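Local coordinates for AimR transcriptional regulator (Bacillus phage phi3T, PDB 5ZVV), which activates transcription of the aimX locus as a dimer, which seems to promote the lytic cycle, until binding of the arbitrium peptide turns it into an inactive monomer, at residues A[331-334]-A[335-338]; A[339-342]-A[343-347]. All blocks are in the same frame, centred on the assembly; numbering follows the deposited sequence.

Interaction 1 of 2, residues A[331-334]-A[335-338]; sequences YYYK and GLIS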
ATOM      1  N   TYR A 331      -5.377  18.119 -17.457  1.00 26.66           N
ATOM      2  CA  TYR A 331      -5.114  17.781 -18.847  1.00 30.31           C
ATOM      3  C   TYR A 331      -6.380  17.383 -19.596  1.00 28.24           C
ATOM      4  O   TYR A 331      -6.409  17.489 -20.828  1.00 28.48           O
ATOM      5  CB  TYR A 331      -4.086  16.652 -18.932  1.00 30.00           C
ATOM      6  CG  TYR A 331      -2.719  17.025 -18.401  1.00 30.00           C
ATOM      7  CD1 TYR A 331      -1.777  17.631 -19.223  1.00 30.00           C
ATOM      8  CD2 TYR A 331      -2.375  16.772 -17.082  1.00 30.00           C
ATOM      9  CE1 TYR A 331      -0.527  17.974 -18.742  1.00 30.00           C
ATOM     10  CE2 TYR A 331      -1.126  17.112 -16.591  1.00 30.00           C
ATOM     11  CZ  TYR A 331      -0.208  17.712 -17.426  1.00 30.00           C
ATOM     12  OH  TYR A 331       1.037  18.051 -16.945  1.00 30.00           O
ATOM     13  N   TYR A 332      -7.431  16.946 -18.893  1.00 28.66           N
ATOM     14  CA  TYR A 332      -8.710  16.757 -19.572  1.00 28.93           C
ATOM     15  C   TYR A 332      -9.249  18.083 -20.101  1.00 26.95           C
ATOM     16  O   TYR A 332      -9.708  18.169 -21.246  1.00 28.83           O
ATOM     17  CB  TYR A 332      -9.725  16.094 -18.640  1.00 27.94           C
ATOM     18  CG  TYR A 332     -11.115  16.010 -19.233  1.00 29.02           C
ATOM     19  CD1 TYR A 332     -11.372  15.203 -20.334  1.00 29.51           C
ATOM     20  CD2 TYR A 332     -12.167  16.739 -18.696  1.00 28.43           C
ATOM     21  CE1 TYR A 332     -12.637  15.125 -20.884  1.00 26.47           C
ATOM     22  CE2 TYR A 332     -13.439  16.665 -19.240  1.00 25.48           C
ATOM     23  CZ  TYR A 332     -13.666  15.858 -20.332  1.00 25.54           C
ATOM     24  OH  TYR A 332     -14.927  15.780 -20.877  1.00 27.52           O
ATOM     25  N   TYR A 333      -9.189  19.138 -19.283  1.00 26.92           N
ATOM     26  CA  TYR A 333      -9.665  20.447 -19.732  1.00 27.11           C
ATOM     27  C   TYR A 333      -8.763  21.027 -20.815  1.00 28.79           C
ATOM     28  O   TYR A 333      -9.251  21.601 -21.802  1.00 24.39           O
ATOM     29  CB  TYR A 333      -9.761  21.402 -18.544  1.00 21.37           C
ATOM     30  CG  TYR A 333     -10.628  20.876 -17.426  1.00 20.33           C
ATOM     31  CD1 TYR A 333     -11.868  20.310 -17.691  1.00 19.11           C
ATOM     32  CD2 TYR A 333     -10.200  20.928 -16.106  1.00 16.85           C
ATOM     33  CE1 TYR A 333     -12.662  19.822 -16.672  1.00 16.73           C
ATOM     34  CE2 TYR A 333     -10.988  20.444 -15.080  1.00 19.26           C
ATOM     35  CZ  TYR A 333     -12.218  19.891 -15.371  1.00 17.20           C
ATOM     36  OH  TYR A 333     -13.001  19.408 -14.353  1.00 16.35           O
ATOM     37  N   LYS A 334      -7.444  20.892 -20.646  1.00 27.85           N
ATOM     38  CA  LYS A 334      -6.521  21.306 -21.698  1.00 31.20           C
ATOM     39  C   LYS A 334      -6.836  20.595 -23.008  1.00 32.34           C
ATOM     40  O   LYS A 334      -6.722  21.189 -24.084  1.00 32.23           O
ATOM     41  CB  LYS A 334      -5.077  21.031 -21.279  1.00 29.15           C
ATOM     42  CG  LYS A 334      -4.624  21.797 -20.050  1.00 25.81           C
ATOM     43  CD  LYS A 334      -4.147  23.190 -20.405  1.00 35.63           C
ATOM     44  CE  LYS A 334      -2.856  23.138 -21.204  1.00 39.78           C
ATOM     45  NZ  LYS A 334      -2.339  24.500 -21.498  1.00 35.93           N
ATOM     46  N   GLY A 335      -7.237  19.325 -22.933  1.00 31.80           N
ATOM     47  CA  GLY A 335      -7.637  18.617 -24.136  1.00 30.49           C
ATOM     48  C   GLY A 335      -8.941  19.135 -24.707  1.00 31.57           C
ATOM     49  O   GLY A 335      -9.099  19.227 -25.928  1.00 29.84           O
ATOM     50  N   LEU A 336      -9.895  19.475 -23.837  1.00 28.80           N
ATOM     51  CA  LEU A 336     -11.133  20.084 -24.309  1.00 32.16           C
ATOM     52  C   LEU A 336     -10.851  21.354 -25.100  1.00 32.19           C
ATOM     53  O   LEU A 336     -11.505  21.621 -26.113  1.00 32.90           O
ATOM     54  CB  LEU A 336     -12.065  20.381 -23.135  1.00 31.19           C
ATOM     55  CG  LEU A 336     -12.789  19.184 -22.517  1.00 31.24           C
ATOM     56  CD1 LEU A 336     -13.707  19.640 -21.393  1.00 30.34           C
ATOM     57  CD2 LEU A 336     -13.571  18.428 -23.576  1.00 31.64           C
ATOM     58  N   ILE A 337      -9.869  22.144 -24.660  1.00 28.96           N
ATOM     59  CA  ILE A 337      -9.528  23.360 -25.394  1.00 31.35           C
ATOM     60  C   ILE A 337      -8.778  23.020 -26.677  1.00 37.13           C
ATOM     61  O   ILE A 337      -9.165  23.441 -27.774  1.00 32.55           O
ATOM     62  CB  ILE A 337      -8.717  24.315 -24.500  1.00 31.67           C
ATOM     63  CG1 ILE A 337      -9.618  24.945 -23.436  1.00 26.16           C
ATOM     64  CG2 ILE A 337      -8.027  25.384 -25.342  1.00 24.90           C
ATOM     65  CD1 ILE A 337      -8.885  25.859 -22.478  1.00 24.05           C
ATOM     66  N   SER A 338      -7.702  22.241 -26.564  1.00 37.96           N
ATOM     67  CA  SER A 338      -6.793  22.038 -27.687  1.00 36.85           C
ATOM     68  C   SER A 338      -7.338  21.056 -28.715  1.00 40.25           C
ATOM     69  O   SER A 338      -6.962  21.132 -29.890  1.00 41.14           O
ATOM     70  CB  SER A 338      -5.438  21.541 -27.185  1.00 36.40           C
ATOM     71  OG  SER A 338      -5.522  20.190 -26.760  1.00 34.57           O
TER
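Leu336 folds back along the last turns of helix 324-338 and lays its branched end over one face of the Tyr332 ring. Its CG sits 4.3 Å from the centroid of that ring, 18° off the ring normal and displaced toward the rim, a CH-pi contact between residues four apart. The two methyls share the approach: CD1 comes to 3.7 Å from Tyr332 CE2, while CD2 lies nearer the phenol end, 4.0 Å from Tyr332 OH. What brings the ring there is its first torsion, which sets Tyr332 CG opposite the backbone N (chi1 174°) and swings the phenol beside the next turn. Tyr333 meets the same leucine differently. Its side chain runs alongside that of Leu336 in the same direction, and Leu336 CD1 stands at the ring edge, near its plane, 4.2 Å from Tyr333 CD1. Leu336 thus gives its CG to a face of Tyr332 and its CD1 to the edge of Tyr333. Four successive i to i+4 backbone hydrogen bonds carry the helix through these residues, ending with Ser338 N on Lys334 O at 2.9 Å. Beyond it, Ser338 OG accepts from the backbone N of Asp340 and reaches Asp343 of the next helix. Around the helix, Tyr333 packs against helix 291-304, where its ring meets Phe299 at about 40°, and Ile337 rests on both that helix and helix 307-318. Tyr332 and Leu336 face Tyr344 of helix 341-353 and also reach helix 361-369.

Interaction 2 of 2, residues A[339-342]-A[343-347]; sequences QDKT and DYYKS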
ATOM      1  N   GLN A 339      -8.204  20.131 -28.296  1.00 37.61           N
ATOM      2  CA  GLN A 339      -8.634  19.002 -29.126  1.00 38.55           C
ATOM      3  C   GLN A 339      -7.444  18.176 -29.608  1.00 41.00           C
ATOM      4  O   GLN A 339      -7.507  17.529 -30.656  1.00 41.55           O
ATOM      5  CB  GLN A 339      -9.484  19.462 -30.313  1.00 39.22           C
ATOM      6  CG  GLN A 339     -10.853  19.982 -29.924  1.00 44.04           C
ATOM      7  CD  GLN A 339     -11.727  20.279 -31.125  1.00 49.86           C
ATOM      8  OE1 GLN A 339     -11.250  20.766 -32.150  1.00 54.57           O
ATOM      9  NE2 GLN A 339     -13.015  19.978 -31.007  1.00 47.88           N
ATOM     10  N   ASP A 340      -6.355  18.195 -28.847  1.00 41.82           N
ATOM     11  CA  ASP A 340      -5.169  17.405 -29.137  1.00 39.73           C
ATOM     12  C   ASP A 340      -5.208  16.135 -28.295  1.00 39.77           C
ATOM     13  O   ASP A 340      -5.389  16.200 -27.074  1.00 36.48           O
ATOM     14  CB  ASP A 340      -3.904  18.212 -28.843  1.00 41.44           C
ATOM     15  CG  ASP A 340      -2.653  17.565 -29.396  1.00 44.21           C
ATOM     16  OD1 ASP A 340      -2.738  16.427 -29.903  1.00 48.96           O
ATOM     17  OD2 ASP A 340      -1.579  18.196 -29.319  1.00 44.30           O
ATOM     18  N   LYS A 341      -5.038  14.984 -28.951  1.00 41.76           N
ATOM     19  CA  LYS A 341      -5.208  13.707 -28.263  1.00 35.45           C
ATOM     20  C   LYS A 341      -4.149  13.485 -27.190  1.00 35.26           C
ATOM     21  O   LYS A 341      -4.389  12.734 -26.237  1.00 35.51           O
ATOM     22  CB  LYS A 341      -5.186  12.559 -29.273  1.00 40.56           C
ATOM     23  CG  LYS A 341      -6.414  12.490 -30.169  1.00 44.54           C
ATOM     24  CD  LYS A 341      -6.318  11.324 -31.144  1.00 38.64           C
ATOM     25  CE  LYS A 341      -7.582  11.185 -31.976  1.00 42.65           C
ATOM     26  NZ  LYS A 341      -7.481  10.060 -32.949  1.00 50.51           N
ATOM     27  N   THR A 342      -2.981  14.122 -27.318  1.00 35.47           N
ATOM     28  CA  THR A 342      -1.928  13.921 -26.326  1.00 39.05           C
ATOM     29  C   THR A 342      -2.341  14.437 -24.954  1.00 32.31           C
ATOM     30  O   THR A 342      -1.910  13.891 -23.931  1.00 31.54           O
ATOM     31  CB  THR A 342      -0.627  14.591 -26.778  1.00 37.77           C
ATOM     32  OG1 THR A 342       0.370  14.430 -25.761  1.00 48.69           O
ATOM     33  CG2 THR A 342      -0.835  16.071 -27.027  1.00 39.77           C
ATOM     34  N   ASP A 343      -3.174  15.478 -24.909  1.00 34.40           N
ATOM     35  CA  ASP A 343      -3.658  15.975 -23.627  1.00 31.07           C
ATOM     36  C   ASP A 343      -4.574  14.960 -22.957  1.00 27.56           C
ATOM     37  O   ASP A 343      -4.517  14.772 -21.736  1.00 29.34           O
ATOM     38  CB  ASP A 343      -4.377  17.310 -23.819  1.00 26.70           C
ATOM     39  CG  ASP A 343      -3.427  18.438 -24.163  1.00 32.98           C
ATOM     40  OD1 ASP A 343      -2.294  18.434 -23.639  1.00 35.27           O
ATOM     41  OD2 ASP A 343      -3.811  19.325 -24.953  1.00 35.35           O
ATOM     42  N   TYR A 344      -5.423  14.294 -23.742  1.00 25.91           N
ATOM     43  CA  TYR A 344      -6.246  13.222 -23.194  1.00 29.91           C
ATOM     44  C   TYR A 344      -5.399  12.024 -22.781  1.00 25.45           C
ATOM     45  O   TYR A 344      -5.724  11.348 -21.796  1.00 27.90           O
ATOM     46  CB  TYR A 344      -7.312  12.813 -24.210  1.00 26.37           C
ATOM     47  CG  TYR A 344      -8.281  13.928 -24.542  1.00 34.03           C
ATOM     48  CD1 TYR A 344      -8.970  14.597 -23.539  1.00 32.69           C
ATOM     49  CD2 TYR A 344      -8.491  14.324 -25.857  1.00 38.07           C
ATOM     50  CE1 TYR A 344      -9.854  15.620 -23.837  1.00 32.86           C
ATOM     51  CE2 TYR A 344      -9.373  15.346 -26.166  1.00 33.81           C
ATOM     52  CZ  TYR A 344     -10.048  15.993 -25.150  1.00 34.91           C
ATOM     53  OH  TYR A 344     -10.929  17.008 -25.452  1.00 29.36           O
ATOM     54  N   TYR A 345      -4.308  11.756 -23.504  1.00 31.00           N
ATOM     55  CA  TYR A 345      -3.388  10.698 -23.098  1.00 29.49           C
ATOM     56  C   TYR A 345      -2.760  11.013 -21.746  1.00 28.21           C
ATOM     57  O   TYR A 345      -2.691  10.151 -20.860  1.00 30.35           O
ATOM     58  CB  TYR A 345      -2.303  10.505 -24.160  1.00 29.37           C
ATOM     59  CG  TYR A 345      -2.821  10.127 -25.534  1.00 34.54           C
ATOM     60  CD1 TYR A 345      -4.051   9.497 -25.688  1.00 37.10           C
ATOM     61  CD2 TYR A 345      -2.076  10.398 -26.675  1.00 34.06           C
ATOM     62  CE1 TYR A 345      -4.525   9.150 -26.941  1.00 36.75           C
ATOM     63  CE2 TYR A 345      -2.543  10.056 -27.931  1.00 34.44           C
ATOM     64  CZ  TYR A 345      -3.766   9.432 -28.057  1.00 37.04           C
ATOM     65  OH  TYR A 345      -4.235   9.090 -29.304  1.00 43.49           O
ATOM     66  N   LYS A 346      -2.299  12.255 -21.565  1.00 28.37           N
ATOM     67  CA  LYS A 346      -1.700  12.643 -20.292  1.00 25.37           C
ATOM     68  C   LYS A 346      -2.727  12.615 -19.168  1.00 29.12           C
ATOM     69  O   LYS A 346      -2.422  12.180 -18.050  1.00 29.32           O
ATOM     70  CB  LYS A 346      -1.059  14.026 -20.412  1.00 28.83           C
ATOM     71  CG  LYS A 346       0.134  14.072 -21.360  1.00 35.89           C
ATOM     72  CD  LYS A 346       1.016  15.289 -21.111  1.00 39.02           C
ATOM     73  CE  LYS A 346       0.650  16.454 -22.014  1.00 47.55           C
ATOM     74  NZ  LYS A 346       0.971  16.167 -23.439  1.00 52.83           N
ATOM     75  N   SER A 347      -3.949  13.077 -19.447  1.00 27.82           N
ATOM     76  CA  SER A 347      -5.031  12.959 -18.475  1.00 27.61           C
ATOM     77  C   SER A 347      -5.217  11.511 -18.040  1.00 26.97           C
ATOM     78  O   SER A 347      -5.342  11.217 -16.843  1.00 27.55           O
ATOM     79  CB  SER A 347      -6.327  13.517 -19.067  1.00 28.09           C
ATOM     80  OG  SER A 347      -7.450  13.132 -18.291  1.00 31.21           O
TER
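The Tyr345 ring lies with one face over the carbonyl oxygen of Lys341, which stands 3.1 Å above the plane, over the ring centre. Lys341 O also accepts from Tyr345 N at 2.9 Å, in the carbonyl plane, so a single residue takes it by its amide and roofs it with its ring. The phenol end crosses the extended lysine chain obliquely, Tyr345 CZ coming to 3.6 Å from Lys341 CB. A second ring, that of Tyr344, meets Asp340 O and Lys341 CA at a slant, its CD2 3.8 Å from Asp340 O. One residue further on, Thr342 and Lys346 run side by side. Thr342 OG1 points away from its own N, beside the carbonyl carbon (chi1 177°), and Lys346 NZ, brought round by bends at chi3 and chi4, donates to Thr342 OG1 at 3.0 Å. Lys346 NZ also keeps a long salt bridge to Asp343 OD1, 4.0 Å away, while Asp343 OD2 pairs with Ser338 OG. Tyr345 also reaches the second subunit, packing on its Leu379 and making a weak hydrogen bond to its Glu375. Gln339 leaves the preceding helix with positive phi, and Asp340 opens the next as an Asp N-cap, its OD1 accepting weakly, at 3.5 Å, from Thr342 N, the backbone N two residues on.

In the fold
Interactions 1 and 2 are consecutive along the chain, their centres about 7 Å apart: residues 331-338 finish helix 324-338, and residues 339-347 make the tight turn and open helix 341-353. Two probable hydrogen bonds tie them across the hairpin, Ser338 OG to Asp343 OD2 at 2.6 Å and Tyr344 OH to Gly335 O at 2.9 Å. Together they form an antiparallel helical hairpin, consistent with the TPR-like clan of the family. Their centres lie about 30 and 32 Å from that of the chain. Interaction 1 touches only its own chain, whereas interaction 2 reaches the second subunit, placing this hairpin beside the interface of the active dimer.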